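Local coordinates for protein OBody AM3L15 (Pyrobaculum aerophilum, PDB 4GN5) that is probably an engineered binder built on an OB-fold domain, contacting another protein through a beta sheet and its connecting loop, at residues G25-V39 with S42-R56. Sequence-based numbering, arbitrary orientation.
Sequences GWVAHLGDYGRVKIV and SDREGGAAVPVYLER
The carbonyl oxygen of S42 takes the N-H of W26, with W26 N 2.7 Å from S42 O, and a weaker C-H...O contact from G25 CA. The W26 indole merely covers this oxygen, which lies 3.3 Å above one face of the ring, offset toward its rim. CG of W26 sits between its backbone N and carbonyl carbon (chi1 59°), which folds the ring back over S42 and D43. S42 N returns a bond to W26 O. Farther along the indole, CH2 reaches E45 OE1 at 3.4 Å, the carboxylate plane only 11° from that of the ring. Were W26 an alanine, S42 O and the backbone of D43 would probably lose their aromatic cover, and the E45 side chain its neighbour. S42 OG bonds to A48 O, just past the type II beta turn R44-G47, and A28 CB packs against S42 OG. Strands 26-32, 36-42 and 50-55 follow one another in an antiparallel meander, as in the OB-fold barrel. Here 36-39 pairs with 50-55: K37 and L54 exchange two N-H...O bonds, V39 and V52 two more, and R56 N reaches R35 O at 2.8 Å. On the face carrying V36, I38, Y53 and E55, I38 CG1 makes a CH-pi contact over the Y53 ring, 4.0 Å from its centroid and 17° off the normal, while I38 CD1 meets Y53 CE2 at 3.6 Å. The chain of another protein packs on I38 and Y53, and R35, from the loop, makes a salt bridge to an acidic side chain of it. On the other face V39 CG1 packs 3.7 Å from V52 CB, with F64 and F67 of helix 61-67 against L54 and K37 respectively. Within 25-39, K37 NZ makes a salt bridge to D32 OD2 from above the carboxylate plane.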
ATOM      1  N   GLY A  25       7.790 -18.928  -6.339  1.00 23.66           N
ATOM      2  CA  GLY A  25       6.916 -19.532  -5.327  1.00 23.01           C
ATOM      3  C   GLY A  25       5.516 -19.150  -5.746  1.00 29.41           C
ATOM      4  O   GLY A  25       5.287 -18.859  -6.937  1.00 29.50           O
ATOM      5  N   TRP A  26       4.576 -19.163  -4.818  1.00 20.16           N
ATOM      6  CA  TRP A  26       3.242 -18.757  -5.183  1.00 27.09           C
ATOM      7  C   TRP A  26       2.896 -17.382  -4.639  1.00 22.74           C
ATOM      8  O   TRP A  26       3.563 -16.859  -3.732  1.00 19.23           O
ATOM      9  CB  TRP A  26       2.191 -19.791  -4.746  1.00 26.70           C
ATOM     10  CG  TRP A  26       2.186 -20.048  -3.267  1.00 25.13           C
ATOM     11  CD1 TRP A  26       1.392 -19.433  -2.306  1.00 21.54           C
ATOM     12  CD2 TRP A  26       3.047 -20.963  -2.569  1.00 22.93           C
ATOM     13  NE1 TRP A  26       1.738 -19.932  -1.043  1.00 26.63           N
ATOM     14  CE2 TRP A  26       2.716 -20.885  -1.185  1.00 25.18           C
ATOM     15  CE3 TRP A  26       4.016 -21.906  -2.990  1.00 23.23           C
ATOM     16  CZ2 TRP A  26       3.337 -21.693  -0.215  1.00 22.91           C
ATOM     17  CZ3 TRP A  26       4.621 -22.732  -2.019  1.00 28.61           C
ATOM     18  CH2 TRP A  26       4.290 -22.594  -0.642  1.00 25.73           C
ATOM     19  N   VAL A  27       1.808 -16.823  -5.165  1.00 22.01           N
ATOM     20  CA  VAL A  27       1.338 -15.525  -4.657  1.00 26.40           C
ATOM     21  C   VAL A  27       0.588 -15.769  -3.357  1.00 20.66           C
ATOM     22  O   VAL A  27      -0.461 -16.400  -3.367  1.00 23.42           O
ATOM     23  CB  VAL A  27       0.516 -14.741  -5.706  1.00 23.25           C
ATOM     24  CG1 VAL A  27      -0.186 -13.566  -5.015  1.00 22.82           C
ATOM     25  CG2 VAL A  27       1.480 -14.255  -6.868  1.00 26.74           C
ATOM     26  N   ALA A  28       1.177 -15.342  -2.235  1.00 18.71           N
ATOM     27  CA  ALA A  28       0.545 -15.519  -0.906  1.00 18.34           C
ATOM     28  C   ALA A  28      -0.461 -14.397  -0.626  1.00 21.36           C
ATOM     29  O   ALA A  28      -1.395 -14.573   0.164  1.00 23.58           O
ATOM     30  CB  ALA A  28       1.620 -15.477   0.191  1.00 23.45           C
ATOM     31  N   HIS A  29      -0.242 -13.213  -1.201  1.00 17.69           N
ATOM     32  CA  HIS A  29      -1.101 -12.063  -0.860  1.00 20.61           C
ATOM     33  C   HIS A  29      -0.914 -10.981  -1.905  1.00 20.23           C
ATOM     34  O   HIS A  29       0.186 -10.845  -2.454  1.00 23.64           O
ATOM     35  CB  HIS A  29      -0.692 -11.463   0.527  1.00 25.58           C
ATOM     36  CG  HIS A  29      -1.649 -10.413   1.035  1.00 26.77           C
ATOM     37  ND1 HIS A  29      -1.528  -9.068   0.730  1.00 20.70           N
ATOM     38  CD2 HIS A  29      -2.731 -10.521   1.848  1.00 31.90           C
ATOM     39  CE1 HIS A  29      -2.510  -8.396   1.315  1.00 31.85           C
ATOM     40  NE2 HIS A  29      -3.255  -9.254   2.002  1.00 32.70           N
ATOM     41  N   LEU A  30      -2.009 -10.279  -2.234  1.00 23.84           N
ATOM     42  CA  LEU A  30      -1.978  -9.124  -3.139  1.00 23.11           C
ATOM     43  C   LEU A  30      -2.703  -7.962  -2.485  1.00 24.01           C
ATOM     44  O   LEU A  30      -3.769  -8.142  -1.866  1.00 20.64           O
ATOM     45  CB  LEU A  30      -2.668  -9.423  -4.470  1.00 18.83           C
ATOM     46  CG  LEU A  30      -2.063 -10.488  -5.408  1.00 16.09           C
ATOM     47  CD1 LEU A  30      -3.162 -10.938  -6.445  1.00 27.21           C
ATOM     48  CD2 LEU A  30      -0.801  -9.922  -6.139  1.00 21.49           C
ATOM     49  N   GLY A  31      -2.102  -6.777  -2.642  1.00 18.37           N
ATOM     50  CA  GLY A  31      -2.676  -5.519  -2.182  1.00 17.52           C
ATOM     51  C   GLY A  31      -2.450  -4.474  -3.261  1.00 19.39           C
ATOM     52  O   GLY A  31      -1.317  -4.121  -3.588  1.00 20.60           O
ATOM     53  N   ASP A  32      -3.543  -3.990  -3.839  1.00 15.60           N
ATOM     54  CA  ASP A  32      -3.470  -2.942  -4.802  1.00 21.19           C
ATOM     55  C   ASP A  32      -3.986  -1.655  -4.095  1.00 23.80           C
ATOM     56  O   ASP A  32      -5.171  -1.569  -3.760  1.00 21.49           O
ATOM     57  CB  ASP A  32      -4.347  -3.294  -6.046  1.00 22.53           C
ATOM     58  CG  ASP A  32      -4.324  -2.217  -7.109  1.00 26.78           C
ATOM     59  OD1 ASP A  32      -4.044  -1.035  -6.765  1.00 31.00           O
ATOM     60  OD2 ASP A  32      -4.608  -2.528  -8.319  1.00 25.62           O
ATOM     61  N   TYR A  33      -3.115  -0.650  -3.914  1.00 18.47           N
ATOM     62  CA  TYR A  33      -3.506   0.551  -3.204  1.00 16.25           C
ATOM     63  C   TYR A  33      -3.343   1.723  -4.104  1.00 23.57           C
ATOM     64  O   TYR A  33      -3.397   2.863  -3.641  1.00 29.30           O
ATOM     65  CB  TYR A  33      -2.623   0.727  -1.916  1.00 16.18           C
ATOM     66  CG  TYR A  33      -2.602  -0.539  -1.122  1.00 21.13           C
ATOM     67  CD1 TYR A  33      -1.433  -1.336  -1.047  1.00 20.38           C
ATOM     68  CD2 TYR A  33      -3.779  -0.988  -0.453  1.00 20.73           C
ATOM     69  CE1 TYR A  33      -1.420  -2.574  -0.310  1.00 18.59           C
ATOM     70  CE2 TYR A  33      -3.779  -2.190   0.299  1.00 19.52           C
ATOM     71  CZ  TYR A  33      -2.588  -2.988   0.353  1.00 20.39           C
ATOM     72  OH  TYR A  33      -2.621  -4.175   1.060  1.00 16.66           O
ATOM     73  N   GLY A  34      -3.177   1.489  -5.395  1.00 18.83           N
ATOM     74  CA  GLY A  34      -3.063   2.628  -6.296  1.00 20.02           C
ATOM     75  C   GLY A  34      -1.604   2.817  -6.695  1.00 25.62           C
ATOM     76  O   GLY A  34      -1.101   2.070  -7.533  1.00 22.00           O
ATOM     77  N   ARG A  35      -0.945   3.788  -6.076  1.00 18.98           N
ATOM     78  CA  ARG A  35       0.452   4.113  -6.340  1.00 17.83           C
ATOM     79  C   ARG A  35       1.451   3.095  -5.795  1.00 18.43           C
ATOM     80  O   ARG A  35       2.567   2.931  -6.329  1.00 21.47           O
ATOM     81  CB  ARG A  35       0.766   5.522  -5.824  1.00 17.79           C
ATOM     82  CG  ARG A  35       0.363   6.657  -6.813  1.00 16.52           C
ATOM     83  CD  ARG A  35       0.239   8.010  -6.097  1.00 20.02           C
ATOM     84  NE  ARG A  35      -0.902   7.992  -5.132  1.00 21.22           N
ATOM     85  CZ  ARG A  35      -1.041   8.841  -4.112  1.00 22.91           C
ATOM     86  NH1 ARG A  35      -0.114   9.759  -3.878  1.00 24.79           N
ATOM     87  NH2 ARG A  35      -2.113   8.773  -3.297  1.00 15.76           N
ATOM     88  N   VAL A  36       1.037   2.391  -4.753  1.00 18.82           N
ATOM     89  CA  VAL A  36       1.730   1.198  -4.247  1.00 17.32           C
ATOM     90  C   VAL A  36       0.891  -0.035  -4.469  1.00 19.27           C
ATOM     91  O   VAL A  36      -0.305  -0.049  -4.176  1.00 18.71           O
ATOM     92  CB  VAL A  36       1.935   1.349  -2.690  1.00 22.18           C
ATOM     93  CG1 VAL A  36       2.692   0.094  -2.036  1.00 24.99           C
ATOM     94  CG2 VAL A  36       2.661   2.651  -2.418  1.00 23.21           C
ATOM     95  N   LYS A  37       1.507  -1.075  -4.975  1.00 19.34           N
ATOM     96  CA  LYS A  37       0.912  -2.383  -5.064  1.00 17.79           C
ATOM     97  C   LYS A  37       1.948  -3.377  -4.537  1.00 18.12           C
ATOM     98  O   LYS A  37       3.085  -3.238  -4.836  1.00 20.97           O
ATOM     99  CB  LYS A  37       0.556  -2.642  -6.518  1.00 21.77           C
ATOM    100  CG  LYS A  37      -0.176  -1.495  -7.184  1.00 24.15           C
ATOM    101  CD  LYS A  37      -0.860  -1.917  -8.441  1.00 23.22           C
ATOM    102  CE  LYS A  37      -1.764  -0.817  -8.995  1.00 33.02           C
ATOM    103  NZ  LYS A  37      -2.918  -1.224  -9.825  1.00 33.04           N
ATOM    104  N   ILE A  38       1.545  -4.348  -3.742  1.00 20.12           N
ATOM    105  CA  ILE A  38       2.480  -5.269  -3.098  1.00 13.83           C
ATOM    106  C   ILE A  38       2.022  -6.691  -3.381  1.00 19.68           C
ATOM    107  O   ILE A  38       0.855  -7.014  -3.217  1.00 19.21           O
ATOM    108  CB  ILE A  38       2.551  -5.018  -1.573  1.00 15.41           C
ATOM    109  CG1 ILE A  38       2.926  -3.548  -1.284  1.00 13.23           C
ATOM    110  CG2 ILE A  38       3.547  -5.969  -0.913  1.00 17.19           C
ATOM    111  CD1 ILE A  38       2.534  -3.042   0.196  1.00 12.44           C
ATOM    112  N   VAL A  39       2.937  -7.528  -3.856  1.00 19.59           N
ATOM    113  CA  VAL A  39       2.691  -8.943  -3.986  1.00 18.17           C
ATOM    114  C   VAL A  39       3.686  -9.636  -3.027  1.00 17.28           C
ATOM    115  O   VAL A  39       4.912  -9.333  -3.034  1.00 17.34           O
ATOM    116  CB  VAL A  39       2.799  -9.436  -5.472  1.00 24.38           C
ATOM    117  CG1 VAL A  39       3.944  -8.807  -6.149  1.00 21.09           C
ATOM    118  CG2 VAL A  39       2.956 -11.007  -5.570  1.00 21.28           C
ATOM    119  N   SER A  42       5.506 -16.731  -1.365  1.00 20.20           N
ATOM    120  CA  SER A  42       5.899 -17.786  -0.471  1.00 21.33           C
ATOM    121  C   SER A  42       6.357 -18.961  -1.307  1.00 21.05           C
ATOM    122  O   SER A  42       5.861 -19.169  -2.412  1.00 20.64           O
ATOM    123  CB  SER A  42       4.733 -18.196   0.440  1.00 22.54           C
ATOM    124  OG  SER A  42       4.404 -17.097   1.301  1.00 23.58           O
ATOM    125  N   ASP A  43       7.331 -19.698  -0.767  1.00 20.63           N
ATOM    126  CA  ASP A  43       7.713 -20.957  -1.361  1.00 22.51           C
ATOM    127  C   ASP A  43       7.778 -22.148  -0.397  1.00 28.30           C
ATOM    128  O   ASP A  43       8.172 -23.261  -0.791  1.00 25.71           O
ATOM    129  CB  ASP A  43       9.048 -20.789  -2.066  1.00 25.13           C
ATOM    130  CG  ASP A  43      10.119 -20.228  -1.158  1.00 29.45           C
ATOM    131  OD1 ASP A  43       9.960 -20.130   0.090  1.00 23.97           O
ATOM    132  OD2 ASP A  43      11.145 -19.906  -1.743  1.00 24.49           O
ATOM    133  N   ARG A  44       7.388 -21.914   0.843  1.00 22.68           N
ATOM    134  CA  ARG A  44       7.390 -22.968   1.831  1.00 29.06           C
ATOM    135  C   ARG A  44       6.062 -22.874   2.588  1.00 25.33           C
ATOM    136  O   ARG A  44       5.596 -21.752   2.913  1.00 23.63           O
ATOM    137  CB  ARG A  44       8.589 -22.765   2.756  1.00 33.44           C
ATOM    138  CG  ARG A  44       8.738 -23.862   3.736  1.00 34.14           C
ATOM    139  CD  ARG A  44       9.979 -23.750   4.572  1.00 23.40           C
ATOM    140  NE  ARG A  44       9.890 -24.809   5.582  1.00 27.27           N
ATOM    141  CZ  ARG A  44       9.879 -24.612   6.897  1.00 24.34           C
ATOM    142  NH1 ARG A  44       9.791 -25.670   7.702  1.00 24.01           N
ATOM    143  NH2 ARG A  44      10.015 -23.363   7.413  1.00 20.93           N
ATOM    144  N   GLU A  45       5.422 -24.014   2.851  1.00 18.62           N
ATOM    145  CA  GLU A  45       4.154 -23.971   3.574  1.00 22.20           C
ATOM    146  C   GLU A  45       4.327 -23.422   5.005  1.00 25.88           C
ATOM    147  O   GLU A  45       5.223 -23.887   5.723  1.00 23.39           O
ATOM    148  CB  GLU A  45       3.509 -25.366   3.656  1.00 24.23           C
ATOM    149  CG  GLU A  45       3.319 -26.047   2.288  1.00 30.10           C
ATOM    150  CD  GLU A  45       2.356 -25.310   1.380  1.00 37.48           C
ATOM    151  OE1 GLU A  45       2.582 -25.402   0.150  1.00 36.39           O
ATOM    152  OE2 GLU A  45       1.384 -24.670   1.864  1.00 34.13           O
ATOM    153  N   GLY A  46       3.478 -22.462   5.407  1.00 26.00           N
ATOM    154  CA  GLY A  46       3.605 -21.737   6.715  1.00 28.07           C
ATOM    155  C   GLY A  46       4.948 -20.995   6.860  1.00 27.62           C
ATOM    156  O   GLY A  46       5.445 -20.772   7.965  1.00 27.87           O
ATOM    157  N   GLY A  47       5.547 -20.645   5.724  1.00 28.64           N
ATOM    158  CA  GLY A  47       6.862 -19.997   5.690  1.00 24.19           C
ATOM    159  C   GLY A  47       6.741 -18.479   5.476  1.00 21.89           C
ATOM    160  O   GLY A  47       5.683 -17.904   5.693  1.00 21.32           O
ATOM    161  N   ALA A  48       7.846 -17.852   5.060  1.00 22.07           N
ATOM    162  CA  ALA A  48       7.898 -16.385   4.780  1.00 24.05           C
ATOM    163  C   ALA A  48       6.982 -16.016   3.637  1.00 26.54           C
ATOM    164  O   ALA A  48       6.727 -16.844   2.792  1.00 21.82           O
ATOM    165  CB  ALA A  48       9.304 -15.985   4.383  1.00 21.17           C
ATOM    166  N   ALA A  49       6.558 -14.751   3.610  1.00 17.61           N
ATOM    167  CA  ALA A  49       5.787 -14.174   2.520  1.00 17.83           C
ATOM    168  C   ALA A  49       6.503 -12.869   2.245  1.00 24.03           C
ATOM    169  O   ALA A  49       6.149 -11.863   2.831  1.00 17.53           O
ATOM    170  CB  ALA A  49       4.337 -13.912   3.002  1.00 20.51           C
ATOM    171  N   VAL A  50       7.513 -12.891   1.365  1.00 21.26           N
ATOM    172  CA  VAL A  50       8.406 -11.742   1.172  1.00 13.91           C
ATOM    173  C   VAL A  50       7.702 -10.697   0.302  1.00 16.48           C
ATOM    174  O   VAL A  50       7.134 -11.032  -0.754  1.00 20.01           O
ATOM    175  CB  VAL A  50       9.731 -12.194   0.586  1.00 18.01           C
ATOM    176  CG1 VAL A  50       9.551 -12.774  -0.810  1.00 20.86           C
ATOM    177  CG2 VAL A  50      10.714 -11.050   0.583  1.00 21.55           C
ATOM    178  N   PRO A  51       7.745  -9.418   0.715  1.00 15.29           N
ATOM    179  CA  PRO A  51       6.920  -8.467  -0.031  1.00 13.32           C
ATOM    180  C   PRO A  51       7.660  -7.817  -1.179  1.00 19.23           C
ATOM    181  O   PRO A  51       8.803  -7.345  -1.014  1.00 19.12           O
ATOM    182  CB  PRO A  51       6.534  -7.444   1.022  1.00 12.28           C
ATOM    183  CG  PRO A  51       7.809  -7.393   1.993  1.00 15.02           C
ATOM    184  CD  PRO A  51       8.197  -8.895   2.024  1.00 14.60           C
ATOM    185  N   VAL A  52       7.019  -7.803  -2.335  1.00 17.29           N
ATOM    186  CA  VAL A  52       7.604  -7.275  -3.553  1.00 17.41           C
ATOM    187  C   VAL A  52       6.813  -5.985  -3.769  1.00 18.68           C
ATOM    188  O   VAL A  52       5.596  -6.046  -4.031  1.00 17.58           O
ATOM    189  CB  VAL A  52       7.345  -8.244  -4.721  1.00 24.47           C
ATOM    190  CG1 VAL A  52       7.726  -7.658  -6.102  1.00 24.98           C
ATOM    191  CG2 VAL A  52       8.022  -9.602  -4.507  1.00 24.68           C
ATOM    192  N   TYR A  53       7.481  -4.837  -3.630  1.00 13.72           N
ATOM    193  CA  TYR A  53       6.833  -3.526  -3.789  1.00 17.98           C
ATOM    194  C   TYR A  53       6.917  -2.953  -5.201  1.00 20.56           C
ATOM    195  O   TYR A  53       7.999  -2.801  -5.726  1.00 22.36           O
ATOM    196  CB  TYR A  53       7.471  -2.486  -2.846  1.00 17.52           C
ATOM    197  CG  TYR A  53       7.005  -2.585  -1.391  1.00 19.43           C
ATOM    198  CD1 TYR A  53       7.413  -3.644  -0.564  1.00 17.65           C
ATOM    199  CD2 TYR A  53       6.210  -1.554  -0.827  1.00 24.12           C
ATOM    200  CE1 TYR A  53       6.980  -3.699   0.813  1.00 11.99           C
ATOM    201  CE2 TYR A  53       5.805  -1.611   0.542  1.00 20.08           C
ATOM    202  CZ  TYR A  53       6.209  -2.677   1.327  1.00 15.27           C
ATOM    203  OH  TYR A  53       5.782  -2.711   2.634  1.00 18.35           O
ATOM    204  N   LEU A  54       5.787  -2.630  -5.789  1.00 18.54           N
ATOM    205  CA  LEU A  54       5.726  -1.832  -7.009  1.00 22.92           C
ATOM    206  C   LEU A  54       5.266  -0.406  -6.607  1.00 18.33           C
ATOM    207  O   LEU A  54       4.151  -0.261  -6.140  1.00 15.88           O
ATOM    208  CB  LEU A  54       4.683  -2.464  -7.948  1.00 16.64           C
ATOM    209  CG  LEU A  54       5.137  -3.805  -8.499  1.00 23.50           C
ATOM    210  CD1 LEU A  54       4.954  -5.018  -7.560  1.00 20.09           C
ATOM    211  CD2 LEU A  54       4.458  -4.003  -9.784  1.00 25.87           C
ATOM    212  N   GLU A  55       6.059   0.604  -6.895  0.71 19.42           N
ATOM    213  CA  GLU A  55       5.736   1.954  -6.437  0.71 21.56           C
ATOM    214  C   GLU A  55       5.844   2.870  -7.605  0.71 24.46           C
ATOM    215  O   GLU A  55       6.892   2.902  -8.262  0.71 22.67           O
ATOM    216  CB  GLU A  55       6.738   2.400  -5.374  0.71 20.78           C
ATOM    217  CG  GLU A  55       6.473   1.786  -4.074  0.71 23.77           C
ATOM    218  CD  GLU A  55       7.239   2.471  -2.979  0.71 26.20           C
ATOM    219  OE1 GLU A  55       8.324   2.029  -2.638  0.71 28.20           O
ATOM    220  OE2 GLU A  55       6.766   3.470  -2.440  0.71 38.66           O
ATOM    221  N   ARG A  56       4.753   3.580  -7.886  1.00 25.74           N
ATOM    222  CA  ARG A  56       4.678   4.471  -9.037  1.00 24.44           C
ATOM    223  C   ARG A  56       5.778   5.503  -8.793  1.00 28.47           C
ATOM    224  O   ARG A  56       5.984   5.920  -7.659  1.00 30.30           O
ATOM    225  CB  ARG A  56       3.327   5.162  -9.096  1.00 27.54           C
ATOM    226  CG  ARG A  56       2.270   4.352  -9.719  1.00 26.39           C
ATOM    227  CD  ARG A  56       2.561   4.103 -11.216  1.00 32.07           C
ATOM    228  NE  ARG A  56       1.503   3.244 -11.713  1.00 31.84           N
ATOM    229  CZ  ARG A  56       1.441   2.746 -12.945  1.00 36.49           C
ATOM    230  NH1 ARG A  56       2.389   3.021 -13.847  1.00 34.82           N
ATOM    231  NH2 ARG A  56       0.421   1.961 -13.255  1.00 32.63           N
TER
HETATM  232  O   HOH W   1      -1.029   3.095 -10.107  1.00 43.34           O